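Local atomic coordinates of separin (Saccharomyces cerevisiae, PDB entry 5U1T), a protein that cleaves the Scc1 subunit of cohesin as a caspase-like cysteine protease at anaphase onset, allowing sister chromosomes to segregate, and is held inactive by securin until then. Residues K679-L684 / L731-V735; I736-I740 / L769-L773; F743-A747 / D762-A766; F797-K801 / R834-F838. All coordinates share one frame; numbering follows the deposited sequence.

Contact 1: K679-L684 / L731-V735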
loop_
_atom_site.group_PDB
_atom_site.type_symbol
_atom_site.label_atom_id
_atom_site.label_comp_id
_atom_site.label_asym_id
_atom_site.label_seq_id
_atom_site.Cartn_x
_atom_site.Cartn_y
_atom_site.Cartn_z
ATOM N N LYS A 679 -2.214 21.912 -2.114
ATOM C CA LYS A 679 -0.820 21.509 -1.987
ATOM C C LYS A 679 -0.725 20.031 -2.309
ATOM O O LYS A 679 -1.730 19.317 -2.250
ATOM C CB LYS A 679 -0.264 21.789 -0.589
ATOM C CG LYS A 679 1.263 21.875 -0.555
ATOM C CD LYS A 679 1.806 21.772 0.871
ATOM C CE LYS A 679 1.592 20.361 1.439
ATOM N NZ LYS A 679 2.184 19.332 0.537
ATOM N N ILE A 680 0.484 19.581 -2.634
ATOM C CA ILE A 680 0.693 18.248 -3.195
ATOM C C ILE A 680 0.239 17.159 -2.235
ATOM O O ILE A 680 -0.172 16.082 -2.668
ATOM C CB ILE A 680 2.177 18.003 -3.573
ATOM C CG1 ILE A 680 2.766 19.240 -4.247
ATOM C CG2 ILE A 680 2.301 16.818 -4.519
ATOM C CD1 ILE A 680 1.956 19.727 -5.430
ATOM N N GLU A 681 0.295 17.440 -0.936
ATOM C CA GLU A 681 -0.121 16.445 0.041
ATOM C C GLU A 681 -1.640 16.255 0.046
ATOM O O GLU A 681 -2.130 15.128 0.118
ATOM C CB GLU A 681 0.366 16.806 1.443
ATOM C CG GLU A 681 1.009 15.616 2.131
ATOM C CD GLU A 681 1.041 15.712 3.659
ATOM O OE1 GLU A 681 1.124 16.849 4.219
ATOM O OE2 GLU A 681 0.996 14.624 4.297
ATOM N N GLN A 682 -2.387 17.348 -0.041
ATOM C CA GLN A 682 -3.829 17.240 -0.049
ATOM C C GLN A 682 -4.332 16.655 -1.366
ATOM O O GLN A 682 -5.333 15.950 -1.395
ATOM C CB GLN A 682 -4.463 18.600 0.215
ATOM C CG GLN A 682 -4.706 18.854 1.691
ATOM C CD GLN A 682 -3.409 18.914 2.514
ATOM O OE1 GLN A 682 -2.468 19.661 2.181
ATOM N NE2 GLN A 682 -3.357 18.124 3.599
ATOM N N ALA A 683 -3.626 16.946 -2.453
ATOM C CA ALA A 683 -4.005 16.454 -3.771
ATOM C C ALA A 683 -3.755 14.959 -3.867
ATOM O O ALA A 683 -4.533 14.222 -4.472
ATOM C CB ALA A 683 -3.243 17.188 -4.850
ATOM N N LEU A 684 -2.653 14.514 -3.270
ATOM C CA LEU A 684 -2.366 13.097 -3.197
ATOM C C LEU A 684 -3.474 12.420 -2.413
ATOM O O LEU A 684 -3.950 11.340 -2.777
ATOM C CB LEU A 684 -1.005 12.847 -2.551
ATOM C CG LEU A 684 0.227 12.881 -3.466
ATOM C CD1 LEU A 684 1.509 12.957 -2.637
ATOM C CD2 LEU A 684 0.270 11.678 -4.398
ATOM N N LEU A 731 7.202 12.880 0.204
ATOM C CA LEU A 731 6.128 13.120 -0.748
ATOM C C LEU A 731 6.375 12.390 -2.051
ATOM O O LEU A 731 5.437 11.981 -2.742
ATOM C CB LEU A 731 5.980 14.611 -1.054
ATOM C CG LEU A 731 5.468 15.567 0.014
ATOM C CD1 LEU A 731 5.210 16.916 -0.636
ATOM C CD2 LEU A 731 4.217 15.006 0.662
ATOM N N TYR A 732 7.643 12.265 -2.414
ATOM C CA TYR A 732 7.978 11.585 -3.653
ATOM C C TYR A 732 7.601 10.115 -3.525
ATOM O O TYR A 732 7.052 9.547 -4.455
ATOM C CB TYR A 732 9.457 11.751 -3.995
ATOM C CG TYR A 732 9.900 10.949 -5.196
ATOM C CD1 TYR A 732 9.115 10.878 -6.344
ATOM C CD2 TYR A 732 11.112 10.265 -5.185
ATOM C CE1 TYR A 732 9.523 10.136 -7.449
ATOM C CE2 TYR A 732 11.530 9.529 -6.280
ATOM C CZ TYR A 732 10.733 9.465 -7.408
ATOM O OH TYR A 732 11.153 8.723 -8.487
ATOM N N ILE A 733 7.875 9.521 -2.362
ATOM C CA ILE A 733 7.457 8.160 -2.069
ATOM C C ILE A 733 5.934 8.042 -2.200
ATOM O O ILE A 733 5.411 7.062 -2.759
ATOM C CB ILE A 733 7.896 7.727 -0.658
ATOM C CG1 ILE A 733 9.417 7.649 -0.558
ATOM C CG2 ILE A 733 7.293 6.383 -0.287
ATOM C CD1 ILE A 733 10.022 6.535 -1.340
ATOM N N LYS A 734 5.227 9.060 -1.711
ATOM C CA LYS A 734 3.770 9.063 -1.733
ATOM C C LYS A 734 3.218 9.175 -3.156
ATOM O O LYS A 734 2.178 8.594 -3.461
ATOM C CB LYS A 734 3.229 10.192 -0.851
ATOM C CG LYS A 734 3.157 9.829 0.634
ATOM C CD LYS A 734 2.878 11.050 1.507
ATOM C CE LYS A 734 2.696 10.662 2.975
ATOM N NZ LYS A 734 2.036 11.748 3.791
ATOM N N VAL A 735 3.916 9.913 -4.020
ATOM C CA VAL A 735 3.567 9.999 -5.441
ATOM C C VAL A 735 3.673 8.622 -6.124
ATOM O O VAL A 735 2.760 8.192 -6.832
ATOM C CB VAL A 735 4.469 11.040 -6.182
ATOM C CG1 VAL A 735 4.484 10.810 -7.676
ATOM C CG2 VAL A 735 4.017 12.463 -5.876
#
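Leu731 meets the first turn of helix 680-689 with both of its methyls. Leu731 CD2 lies 3.6 Å from Glu681 CG, the two side chains roughly perpendicular. CD1 is turned to the N-terminal end of that turn, where it faces CB of Ile680 and the end of Lys679, whose NZ comes to 4.0 Å from Leu731 CD1. Lys679, the N-cap residue, gets there because its chain bends at both outer torsions (chi3 69°, chi4 55°).

One turn on, Lys734 does two jobs. Lys734 CB packs 3.7 Å from Leu684 CD1, while the aliphatic chain runs out fully extended and carries NZ to Glu681 OE2 at 3.1 Å, a salt bridge on the more open side of the contact. Ser784 of helix 782-805 also touches Lys734. Val735 closes the row: Leu684 CD2 rests 3.8 Å from Val735 CA and 4.1 Å from Val735 CG2. With Leu684 cut back to an alanine, a gap is likely to open beside Lys734 CB and Val735, leaving the buried half of the contact without its main filler.

Helices 680-689 and 729-752 run nearly parallel here, their axes 24° apart in direction, with helix 700-714 between them in sequence; they are next-but-one helices of the all-helical region. The chemistry is graded: leucine and valine carry the buried end, and a single ion pair, which solvent probably weakens, ties the helices together at the partly exposed end.

Contact 2: I736-I740 / L769-L773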
loop_
_atom_site.group_PDB
_atom_site.type_symbol
_atom_site.label_atom_id
_atom_site.label_comp_id
_atom_site.label_asym_id
_atom_site.label_seq_id
_atom_site.Cartn_x
_atom_site.Cartn_y
_atom_site.Cartn_z
ATOM N N ILE A 736 4.785 7.934 -5.902
ATOM C CA ILE A 736 4.990 6.629 -6.497
ATOM C C ILE A 736 3.910 5.682 -6.012
ATOM O O ILE A 736 3.348 4.932 -6.796
ATOM C CB ILE A 736 6.379 6.054 -6.165
ATOM C CG1 ILE A 736 7.480 6.986 -6.670
ATOM C CG2 ILE A 736 6.558 4.704 -6.809
ATOM C CD1 ILE A 736 8.888 6.468 -6.390
ATOM N N LEU A 737 3.605 5.735 -4.719
ATOM C CA LEU A 737 2.534 4.912 -4.160
ATOM C C LEU A 737 1.180 5.206 -4.812
ATOM O O LEU A 737 0.378 4.296 -4.995
ATOM C CB LEU A 737 2.426 5.109 -2.650
ATOM C CG LEU A 737 3.574 4.565 -1.803
ATOM C CD1 LEU A 737 3.420 5.028 -0.362
ATOM C CD2 LEU A 737 3.658 3.053 -1.875
ATOM N N LEU A 738 0.927 6.469 -5.155
ATOM C CA LEU A 738 -0.318 6.832 -5.826
ATOM C C LEU A 738 -0.417 6.112 -7.163
ATOM O O LEU A 738 -1.456 5.541 -7.511
ATOM C CB LEU A 738 -0.417 8.346 -6.045
ATOM C CG LEU A 738 -1.645 8.787 -6.840
ATOM C CD1 LEU A 738 -2.883 8.737 -5.974
ATOM C CD2 LEU A 738 -1.455 10.155 -7.454
ATOM N N ASN A 739 0.680 6.153 -7.911
ATOM C CA ASN A 739 0.712 5.586 -9.245
ATOM C C ASN A 739 0.694 4.068 -9.186
ATOM O O ASN A 739 0.207 3.422 -10.094
ATOM C CB ASN A 739 1.930 6.094 -10.013
ATOM C CG ASN A 739 1.759 7.535 -10.503
ATOM O OD1 ASN A 739 1.969 8.486 -9.747
ATOM N ND2 ASN A 739 1.398 7.700 -11.769
ATOM N N ILE A 740 1.213 3.506 -8.106
ATOM C CA ILE A 740 1.142 2.076 -7.892
ATOM C C ILE A 740 -0.320 1.674 -7.722
ATOM O O ILE A 740 -0.804 0.720 -8.343
ATOM C CB ILE A 740 1.964 1.653 -6.666
ATOM C CG1 ILE A 740 3.462 1.715 -7.004
ATOM C CG2 ILE A 740 1.540 0.272 -6.181
ATOM C CD1 ILE A 740 4.412 1.395 -5.848
ATOM N N LEU A 769 7.106 -0.538 -10.146
ATOM C CA LEU A 769 7.174 0.712 -9.446
ATOM C C LEU A 769 7.494 0.468 -8.002
ATOM O O LEU A 769 8.209 1.216 -7.389
ATOM C CB LEU A 769 5.848 1.430 -9.525
ATOM C CG LEU A 769 5.577 2.246 -10.763
ATOM C CD1 LEU A 769 4.273 2.949 -10.550
ATOM C CD2 LEU A 769 6.658 3.267 -10.977
ATOM N N ALA A 770 6.987 -0.616 -7.456
ATOM C CA ALA A 770 7.222 -0.938 -6.077
ATOM C C ALA A 770 8.649 -1.357 -5.856
ATOM O O ALA A 770 9.190 -1.136 -4.808
ATOM C CB ALA A 770 6.268 -2.013 -5.622
ATOM N N LEU A 771 9.262 -1.904 -6.873
ATOM C CA LEU A 771 10.616 -2.328 -6.733
ATOM C C LEU A 771 11.495 -1.115 -6.770
ATOM O O LEU A 771 12.495 -1.056 -6.106
ATOM C CB LEU A 771 10.974 -3.274 -7.849
ATOM C CG LEU A 771 12.037 -4.266 -7.450
ATOM C CD1 LEU A 771 11.588 -5.027 -6.231
ATOM C CD2 LEU A 771 12.273 -5.204 -8.600
ATOM N N SER A 772 11.120 -0.135 -7.558
ATOM C CA SER A 772 11.893 1.083 -7.639
ATOM C C SER A 772 11.662 1.969 -6.440
ATOM O O SER A 772 12.512 2.749 -6.078
ATOM C CB SER A 772 11.637 1.821 -8.949
ATOM O OG SER A 772 10.669 2.827 -8.796
ATOM N N LEU A 773 10.515 1.821 -5.803
ATOM C CA LEU A 773 10.192 2.592 -4.619
ATOM C C LEU A 773 11.012 2.111 -3.452
ATOM O O LEU A 773 11.376 2.874 -2.593
ATOM C CB LEU A 773 8.727 2.444 -4.286
ATOM C CG LEU A 773 8.181 3.345 -3.203
ATOM C CD1 LEU A 773 6.703 3.506 -3.408
ATOM C CD2 LEU A 773 8.437 2.739 -1.856
#
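Ile740 CG1 (chi1 -74°) and Leu769 CG (chi1 -83°) both stand beside the backbone N, and the two side chains run antiparallel alongside each other. Leu773 takes the other course, with CG anti to its N (chi1 -171°), which sends CD1 across to helix 729-752. The contact lies in the half of an antiparallel helical hairpin, helices 729-752 and 756-775, that is away from its connection; the axes are 9.9 Å apart here.

Ile740 CG1 sits 3.5 Å from Leu769 CB, and its CD1 continues over the start of Ala770, 3.9 Å from the Ala770 methyl. Leu773 CD1 is gripped by three side chains: Ile736 CG2 at 3.6 Å, Leu737 CD2 and, more loosely, Ile740 CD1. Asn739 adds its CB against Leu769 CD1. Helix 782-805 closes over one flank, with Leu788 against Leu773 and Ser791 against Ile740.

Contacts from side chain to side chain between the segments are all carbon on carbon. A polar detail is local to helix 756-775, where Leu769 O accepts hydrogen bonds from both the backbone N of Leu773 and the hydroxyl of Ser772, the latter with OG 3.3 Å from Leu769 O.

Contact 3: F743-A747 / D762-A766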
loop_
_atom_site.group_PDB
_atom_site.type_symbol
_atom_site.label_atom_id
_atom_site.label_comp_id
_atom_site.label_asym_id
_atom_site.label_seq_id
_atom_site.Cartn_x
_atom_site.Cartn_y
_atom_site.Cartn_z
ATOM N N PHE A 743 -2.355 1.831 -11.086
ATOM C CA PHE A 743 -2.114 0.645 -11.914
ATOM C C PHE A 743 -2.691 -0.653 -11.338
ATOM O O PHE A 743 -3.061 -1.545 -12.083
ATOM C CB PHE A 743 -0.609 0.461 -12.160
ATOM C CG PHE A 743 -0.044 1.420 -13.160
ATOM C CD1 PHE A 743 -0.674 1.621 -14.377
ATOM C CD2 PHE A 743 1.100 2.141 -12.878
ATOM C CE1 PHE A 743 -0.164 2.530 -15.305
ATOM C CE2 PHE A 743 1.615 3.057 -13.794
ATOM C CZ PHE A 743 0.981 3.249 -15.014
ATOM N N ASN A 744 -2.757 -0.752 -10.015
ATOM C CA ASN A 744 -3.347 -1.902 -9.355
ATOM C C ASN A 744 -4.851 -1.992 -9.593
ATOM O O ASN A 744 -5.381 -3.073 -9.838
ATOM C CB ASN A 744 -3.067 -1.860 -7.850
ATOM C CG ASN A 744 -1.955 -2.795 -7.435
ATOM O OD1 ASN A 744 -1.513 -3.641 -8.212
ATOM N ND2 ASN A 744 -1.496 -2.658 -6.198
ATOM N N GLU A 745 -5.542 -0.859 -9.518
ATOM C CA GLU A 745 -6.981 -0.879 -9.722
ATOM C C GLU A 745 -7.310 -0.956 -11.197
ATOM O O GLU A 745 -8.350 -1.491 -11.588
ATOM C CB GLU A 745 -7.637 0.336 -9.089
ATOM C CG GLU A 745 -7.849 0.128 -7.617
ATOM C CD GLU A 745 -9.149 -0.571 -7.319
ATOM O OE1 GLU A 745 -9.152 -1.543 -6.542
ATOM O OE2 GLU A 745 -10.179 -0.131 -7.847
ATOM N N SER A 746 -6.411 -0.428 -12.013
ATOM C CA SER A 746 -6.587 -0.489 -13.443
ATOM C C SER A 746 -6.515 -1.937 -13.941
ATOM O O SER A 746 -7.200 -2.314 -14.898
ATOM C CB SER A 746 -5.550 0.364 -14.144
ATOM O OG SER A 746 -5.903 0.492 -15.503
ATOM N N ALA A 747 -5.689 -2.740 -13.278
ATOM C CA ALA A 747 -5.657 -4.169 -13.541
ATOM C C ALA A 747 -7.030 -4.795 -13.250
ATOM O O ALA A 747 -7.548 -5.564 -14.064
ATOM C CB ALA A 747 -4.570 -4.852 -12.713
ATOM N N ASP A 762 -0.574 -3.937 -16.608
ATOM C CA ASP A 762 -0.793 -2.980 -15.533
ATOM C C ASP A 762 -0.181 -3.476 -14.235
ATOM O O ASP A 762 0.721 -2.838 -13.679
ATOM C CB ASP A 762 -2.282 -2.715 -15.337
ATOM C CG ASP A 762 -2.853 -1.816 -16.408
ATOM O OD1 ASP A 762 -2.078 -1.265 -17.224
ATOM O OD2 ASP A 762 -4.091 -1.649 -16.432
ATOM N N CYS A 763 -0.692 -4.608 -13.766
ATOM C CA CYS A 763 -0.147 -5.334 -12.624
ATOM C C CYS A 763 1.370 -5.347 -12.554
ATOM O O CYS A 763 1.943 -5.218 -11.479
ATOM C CB CYS A 763 -0.629 -6.784 -12.656
ATOM S SG CYS A 763 -1.905 -7.125 -11.490
ATOM N N ARG A 764 2.015 -5.524 -13.699
ATOM C CA ARG A 764 3.467 -5.639 -13.734
ATOM C C ARG A 764 4.139 -4.272 -13.591
ATOM O O ARG A 764 5.237 -4.177 -13.056
ATOM C CB ARG A 764 3.913 -6.335 -15.022
ATOM C CG ARG A 764 3.411 -7.787 -15.147
ATOM C CD ARG A 764 4.245 -8.773 -14.340
ATOM N NE ARG A 764 5.650 -8.620 -14.687
ATOM C CZ ARG A 764 6.529 -7.958 -13.940
ATOM N NH1 ARG A 764 7.787 -7.843 -14.351
ATOM N NH2 ARG A 764 6.153 -7.407 -12.785
ATOM N N LYS A 765 3.480 -3.221 -14.069
ATOM C CA LYS A 765 3.956 -1.872 -13.836
ATOM C C LYS A 765 3.891 -1.560 -12.346
ATOM O O LYS A 765 4.814 -0.971 -11.781
ATOM C CB LYS A 765 3.131 -0.859 -14.611
ATOM C CG LYS A 765 3.241 -0.966 -16.091
ATOM C CD LYS A 765 2.322 0.045 -16.734
ATOM C CE LYS A 765 2.313 -0.118 -18.236
ATOM N NZ LYS A 765 1.301 0.759 -18.866
ATOM N N ALA A 766 2.783 -1.958 -11.726
ATOM C CA ALA A 766 2.571 -1.742 -10.311
ATOM C C ALA A 766 3.698 -2.388 -9.523
ATOM O O ALA A 766 4.223 -1.804 -8.585
ATOM C CB ALA A 766 1.232 -2.288 -9.881
#
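Phe743 offers one face of its ring to Lys765, whose CD stands over it 4.0 Å from the centroid and only 18° off the ring normal, a CH-pi contact made by the aliphatic part of an extended lysine chain. At the root of the ring, Phe743 CB touches the Ala766 methyl at 4.0 Å, and Asn744 OD1 also touches that methyl.

Asp762 CB packs 3.5 Å from Phe743 O of helix 729-752. Ser746 OG stands anti to the backbone N (chi1 -169°), which puts it within bonding distance of the carboxylate: Asp762 OD2 accepts a hydrogen bond from Ser746 OG, 3.0 Å away and well out of the carboxylate plane; Asn750 adds a weak bond to this oxygen. Were Asp762 an alanine, the buried Ser746 hydroxyl would probably lose its acceptor across the contact. Ala747 CB meets Cys763 SG at 3.7 Å, the small residues letting the axes approach to 7.9 Å.

This is the part of the antiparallel hairpin of helices 729-752 and 756-775 that lies toward their connection. Helix 782-805 packs along its side, where Phe794 touches Asn744 and Ser791 O takes the Asn744 ND2 hydrogen bond, while Gln798 and Leu799 lie on Cys763. Phe1098, from a distant loop, meets both Phe743 and Lys765.

Contact 4: F797-K801 / R834-F838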
loop_
_atom_site.group_PDB
_atom_site.type_symbol
_atom_site.label_atom_id
_atom_site.label_comp_id
_atom_site.label_asym_id
_atom_site.label_seq_id
_atom_site.Cartn_x
_atom_site.Cartn_y
_atom_site.Cartn_z
ATOM N N PHE A 797 -2.117 -10.975 -5.370
ATOM C CA PHE A 797 -3.493 -11.425 -5.477
ATOM C C PHE A 797 -4.040 -11.205 -6.908
ATOM O O PHE A 797 -4.542 -12.129 -7.545
ATOM C CB PHE A 797 -4.387 -10.703 -4.460
ATOM C CG PHE A 797 -3.982 -10.901 -3.019
ATOM C CD1 PHE A 797 -3.091 -11.899 -2.646
ATOM C CD2 PHE A 797 -4.503 -10.074 -2.023
ATOM C CE1 PHE A 797 -2.722 -12.061 -1.296
ATOM C CE2 PHE A 797 -4.146 -10.231 -0.685
ATOM C CZ PHE A 797 -3.261 -11.230 -0.318
ATOM N N GLN A 798 -3.914 -9.990 -7.419
ATOM C CA GLN A 798 -4.459 -9.680 -8.725
ATOM C C GLN A 798 -3.841 -10.525 -9.846
ATOM O O GLN A 798 -4.562 -11.053 -10.688
ATOM C CB GLN A 798 -4.274 -8.195 -9.041
ATOM C CG GLN A 798 -5.306 -7.642 -10.009
ATOM C CD GLN A 798 -6.711 -8.145 -9.694
ATOM O OE1 GLN A 798 -7.308 -7.801 -8.667
ATOM N NE2 GLN A 798 -7.231 -9.003 -10.568
ATOM N N LEU A 799 -2.514 -10.637 -9.867
ATOM C CA LEU A 799 -1.824 -11.370 -10.918
ATOM C C LEU A 799 -2.223 -12.843 -10.895
ATOM O O LEU A 799 -2.532 -13.426 -11.944
ATOM C CB LEU A 799 -0.310 -11.242 -10.785
ATOM C CG LEU A 799 0.390 -10.113 -11.535
ATOM C CD1 LEU A 799 1.777 -9.897 -10.943
ATOM C CD2 LEU A 799 0.504 -10.388 -13.014
ATOM N N ILE A 800 -2.221 -13.435 -9.700
ATOM C CA ILE A 800 -2.643 -14.816 -9.539
ATOM C C ILE A 800 -4.094 -14.991 -9.992
ATOM O O ILE A 800 -4.391 -15.893 -10.751
ATOM C CB ILE A 800 -2.464 -15.289 -8.090
ATOM C CG1 ILE A 800 -0.971 -15.230 -7.710
ATOM C CG2 ILE A 800 -3.017 -16.685 -7.924
ATOM C CD1 ILE A 800 -0.615 -15.700 -6.295
ATOM N N LYS A 801 -4.988 -14.117 -9.550
ATOM C CA LYS A 801 -6.361 -14.159 -9.999
ATOM C C LYS A 801 -6.442 -14.060 -11.528
ATOM O O LYS A 801 -7.248 -14.756 -12.150
ATOM C CB LYS A 801 -7.177 -13.042 -9.344
ATOM C CG LYS A 801 -7.706 -13.337 -7.930
ATOM C CD LYS A 801 -8.338 -12.063 -7.346
ATOM C CE LYS A 801 -9.516 -12.334 -6.396
ATOM N NZ LYS A 801 -10.332 -11.095 -6.078
ATOM N N ARG A 834 -4.341 -12.382 5.455
ATOM C CA ARG A 834 -4.980 -12.253 4.156
ATOM C C ARG A 834 -4.263 -13.057 3.085
ATOM O O ARG A 834 -4.918 -13.667 2.221
ATOM C CB ARG A 834 -5.058 -10.793 3.715
ATOM C CG ARG A 834 -6.044 -9.959 4.463
ATOM C CD ARG A 834 -7.415 -10.582 4.475
ATOM N NE ARG A 834 -8.320 -9.783 5.285
ATOM C CZ ARG A 834 -9.076 -8.796 4.809
ATOM N NH1 ARG A 834 -9.048 -8.506 3.517
ATOM N NH2 ARG A 834 -9.872 -8.102 5.623
ATOM N N CYS A 835 -2.937 -13.077 3.136
ATOM C CA CYS A 835 -2.183 -13.823 2.142
ATOM C C CYS A 835 -2.384 -15.324 2.322
ATOM O O CYS A 835 -2.535 -16.058 1.351
ATOM C CB CYS A 835 -0.701 -13.492 2.212
ATOM S SG CYS A 835 -0.263 -11.901 1.535
ATOM N N LEU A 836 -2.380 -15.779 3.569
ATOM C CA LEU A 836 -2.606 -17.190 3.831
ATOM C C LEU A 836 -4.028 -17.615 3.443
ATOM O O LEU A 836 -4.239 -18.762 3.043
ATOM C CB LEU A 836 -2.342 -17.517 5.299
ATOM C CG LEU A 836 -0.858 -17.572 5.671
ATOM C CD1 LEU A 836 -0.681 -17.788 7.175
ATOM C CD2 LEU A 836 -0.155 -18.649 4.861
ATOM N N HIS A 837 -4.987 -16.697 3.566
ATOM C CA HIS A 837 -6.368 -16.969 3.203
ATOM C C HIS A 837 -6.465 -17.130 1.709
ATOM O O HIS A 837 -7.162 -18.013 1.226
ATOM C CB HIS A 837 -7.292 -15.847 3.670
ATOM C CG HIS A 837 -8.681 -15.902 3.088
ATOM N ND1 HIS A 837 -9.633 -16.810 3.503
ATOM C CD2 HIS A 837 -9.285 -15.125 2.159
ATOM C CE1 HIS A 837 -10.755 -16.595 2.844
ATOM N NE2 HIS A 837 -10.572 -15.573 2.027
ATOM N N PHE A 838 -5.750 -16.265 0.990
ATOM C CA PHE A 838 -5.695 -16.310 -0.463
ATOM C C PHE A 838 -4.992 -17.567 -0.972
ATOM O O PHE A 838 -5.515 -18.258 -1.836
ATOM C CB PHE A 838 -4.992 -15.080 -1.002
ATOM C CG PHE A 838 -4.933 -15.035 -2.484
ATOM C CD1 PHE A 838 -5.984 -14.501 -3.214
ATOM C CD2 PHE A 838 -3.832 -15.537 -3.160
ATOM C CE1 PHE A 838 -5.938 -14.459 -4.588
ATOM C CE2 PHE A 838 -3.779 -15.507 -4.536
ATOM C CZ PHE A 838 -4.827 -14.965 -5.253
#
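Phe838 reaches from helix 829-845 into the side of helix 782-805, its CG anti to its own N (chi1 -178°), which turns the ring toward helix 782-805. CB starts the contact beside Phe797 CE1, 3.8 Å away. At CG the two rings overlap: Phe797 CD1 stands 3.6 Å from Phe838 CG, over one face but offset toward the rim. The rings form an offset stack, centroids 4.7 Å apart and planes tilted by 26°.

Farther out, CD1 and CD2 of Phe838 both still lie near Phe797 CD1, and Phe797 CA itself lies over the same face of the Phe838 ring, 4.2 Å from its centroid, a CH-pi contact from the backbone. The two helices are almost parallel, 7° apart in direction, with helix 809-825 between them in sequence. Such next-but-one packing is consistent with the successive helical hairpins of an alpha-alpha superhelix; Tyr815 and Leu819 of the intervening helix touch Ile800 and Cys835.

Past the middle of the ring, its rim is gripped at the edge. CE1 of Phe838 meets Lys801 CG at 3.9 Å, CE2 meets Ile800 CD1 at 3.6 Å, and the tip, CZ, fits against Ile800 CG2, close also to Phe797 O. The far end of Phe797 is turned in the reverse sense, back to helix 829-845, where its CZ meets Cys835 SG at 3.6 Å, the sulfur oblique to the ring.

In the fold
All four contacts belong to the all-helical part of the chain, away from the probable active-site cysteine, and form a row. Contacts 1, 2 and 3 share helix 729-752: contact 1 joins its first turns to helix 680-689, then contacts 2 and 3 pair it with helix 756-775, contact 3 being the inner one. Centres of contacts 1 and 2 are about 13 Å apart, of 2 and 3 about 10 Å, and of 3 and 4 about 15 Å, and each neighbouring pair touches. Contact 4, last along the chain, touches contact 3 through helix 782-805, which follows helix 756-775, and links it to helix 829-845. Packing thus runs continuously between contacts 1 and 4, whose centres lie about 28 Å apart.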